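Local coordinates for flavoprotein (Thermotoga maritima, PDB 5V8S) that probably transfers electrons as an FMN-binding oxidoreductase, and holds a mu-oxo-diiron centre in its metallo-beta-lactamase-like domain, at residues 95-100 and 178-183. The protein carries 1 engineered substitution. Sequence-based numbering, arbitrary orientation.
Sequences VNHTEP and SCDVGG. With FEO (mu-oxo-diiron), chain C.
Asn-96 meets the second segment through its CB, 3.8 Å from CB of Cys-179, while its OD1 is hydrogen-bonded to Thr-170 OG1. Next comes His-97, whose CB packs on Cys-179 SG at 3.9 Å; the sulfur sits at the edge of the imidazole, near the ring plane, and takes no part in binding iron. With CG anti to the backbone N (chi1 174°), the His-97 ring reaches past this sulfur and puts NE2 2.2 Å from FE1 of the mu-oxo-diiron centre. ND1 is hydrogen-bonded to the second-shell Asp-166, so the ring is held at both nitrogens. Glu-99, at the N-cap of helix 100-103, lays its backbone N over one face of that ring and sends an extended side chain to the same iron, OE1 to FE1 2.1 Å; OE2 is hydrogen-bonded to Tyr-276 of the second subunit. Asp-180 answers from beyond strand 175-179. Its carboxylate, turned 74° from the imidazole plane, bridges the irons beside the oxo group: OD2 lies 2.1 Å from FE1 and OD1 2.1 Å from FE2. His-163 completes the protein ligands of FE1; Asp-101, the engineered Asp-102 and His-240 bind FE2. This is the metallo-beta-lactamase-fold site of flavodiiron proteins, with His-97 and Glu-99 from its H-x-E-x-D motif. With no hydrogen bond between the segments, shared iron ligation is their main polar link, beside the packing on Cys-179: NE2 of His-97 and OD2 of Asp-180 approach to 3.0 Å as co-ligands.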
loop_
_atom_site.group_PDB
_atom_site.type_symbol
_atom_site.label_atom_id
_atom_site.label_comp_id
_atom_site.label_asym_id
_atom_site.label_seq_id
_atom_site.Cartn_x
_atom_site.Cartn_y
_atom_site.Cartn_z
ATOM N N VAL A 95 -34.745 -0.499 -1.554
ATOM C CA VAL A 95 -33.305 -0.641 -1.745
ATOM C C VAL A 95 -32.786 0.707 -2.235
ATOM O O VAL A 95 -32.859 1.028 -3.424
ATOM C CB VAL A 95 -32.981 -1.776 -2.721
ATOM C CG1 VAL A 95 -31.477 -1.910 -2.907
ATOM C CG2 VAL A 95 -33.571 -3.076 -2.207
ATOM N N ASN A 96 -32.242 1.511 -1.311
ATOM C CA ASN A 96 -31.719 2.816 -1.673
ATOM C C ASN A 96 -30.412 2.709 -2.465
ATOM O O ASN A 96 -30.070 3.641 -3.197
ATOM C CB ASN A 96 -31.452 3.621 -0.399
ATOM C CG ASN A 96 -32.726 4.106 0.275
ATOM O OD1 ASN A 96 -33.569 4.749 -0.359
ATOM N ND2 ASN A 96 -32.876 3.806 1.577
ATOM N N HIS A 97 -29.693 1.592 -2.340
ATOM C CA HIS A 97 -28.352 1.401 -2.879
ATOM C C HIS A 97 -28.085 -0.087 -2.786
ATOM O O HIS A 97 -28.432 -0.720 -1.784
ATOM C CB HIS A 97 -27.382 2.220 -2.003
ATOM C CG HIS A 97 -25.908 2.072 -2.283
ATOM N ND1 HIS A 97 -25.318 2.189 -3.529
ATOM C CD2 HIS A 97 -24.886 1.932 -1.408
ATOM C CE1 HIS A 97 -24.005 2.082 -3.409
ATOM N NE2 HIS A 97 -23.717 1.934 -2.128
ATOM N N THR A 98 -27.519 -0.652 -3.847
ATOM C CA THR A 98 -27.457 -2.098 -4.000
ATOM C C THR A 98 -26.124 -2.708 -3.590
ATOM O O THR A 98 -25.955 -3.922 -3.731
ATOM C CB THR A 98 -27.731 -2.488 -5.453
ATOM O OG1 THR A 98 -26.685 -1.976 -6.290
ATOM C CG2 THR A 98 -29.087 -1.950 -5.910
ATOM N N GLU A 99 -25.167 -1.916 -3.119
ATOM C CA GLU A 99 -23.860 -2.484 -2.815
ATOM C C GLU A 99 -24.024 -3.573 -1.750
ATOM O O GLU A 99 -24.843 -3.427 -0.837
ATOM C CB GLU A 99 -22.911 -1.396 -2.311
ATOM C CG GLU A 99 -21.485 -1.853 -2.114
ATOM C CD GLU A 99 -20.542 -0.731 -1.787
ATOM O OE1 GLU A 99 -20.907 0.442 -1.918
ATOM O OE2 GLU A 99 -19.385 -1.034 -1.405
ATOM N N PRO A 100 -23.269 -4.675 -1.822
ATOM C CA PRO A 100 -23.567 -5.807 -0.929
ATOM C C PRO A 100 -23.345 -5.584 0.552
ATOM O O PRO A 100 -23.770 -6.445 1.329
ATOM C CB PRO A 100 -22.694 -6.932 -1.476
ATOM C CG PRO A 100 -22.598 -6.623 -2.922
ATOM C CD PRO A 100 -22.514 -5.129 -3.009
ATOM N N SER A 178 -31.324 7.291 4.277
ATOM C CA SER A 178 -30.359 7.810 3.327
ATOM C C SER A 178 -29.240 6.843 2.978
ATOM O O SER A 178 -28.381 7.198 2.170
ATOM C CB SER A 178 -29.751 9.107 3.873
ATOM O OG SER A 178 -29.226 8.902 5.164
ATOM N N CYS A 179 -29.211 5.652 3.573
ATOM C CA CYS A 179 -28.188 4.646 3.297
ATOM C C CYS A 179 -26.770 5.219 3.424
ATOM O O CYS A 179 -26.416 5.690 4.495
ATOM C CB CYS A 179 -28.438 3.931 1.970
ATOM S SG CYS A 179 -27.634 2.318 1.934
ATOM N N ASP A 180 -25.940 5.218 2.374
ATOM C CA ASP A 180 -24.563 5.705 2.546
ATOM C C ASP A 180 -24.486 7.199 2.787
ATOM O O ASP A 180 -23.485 7.667 3.352
ATOM C CB ASP A 180 -23.691 5.428 1.322
ATOM C CG ASP A 180 -23.309 3.956 1.164
ATOM O OD1 ASP A 180 -23.596 3.149 2.073
ATOM O OD2 ASP A 180 -22.736 3.606 0.111
ATOM N N VAL A 181 -25.493 7.954 2.366
ATOM C CA VAL A 181 -25.490 9.402 2.520
ATOM C C VAL A 181 -25.719 9.706 3.999
ATOM O O VAL A 181 -26.792 9.440 4.543
ATOM C CB VAL A 181 -26.553 10.055 1.632
ATOM C CG1 VAL A 181 -26.569 11.563 1.839
ATOM C CG2 VAL A 181 -26.308 9.717 0.164
ATOM N N GLY A 182 -24.710 10.251 4.659
ATOM C CA GLY A 182 -24.788 10.508 6.082
ATOM C C GLY A 182 -24.186 9.426 6.946
ATOM O O GLY A 182 -24.251 9.528 8.182
ATOM N N GLY A 183 -23.555 8.420 6.342
ATOM C CA GLY A 183 -22.908 7.384 7.111
ATOM C C GLY A 183 -21.557 7.805 7.659
ATOM O O GLY A 183 -21.015 8.841 7.311
HETATM FE FE1 FEO C . -21.902 1.954 -0.832
HETATM FE FE2 FEO C . -22.716 1.214 2.395
HETATM O O FEO C . -22.492 0.844 0.566
HETATM O O HOH W 1 -20.118 2.025 0.466
HETATM O O HOH W 2 -20.653 2.171 2.350
#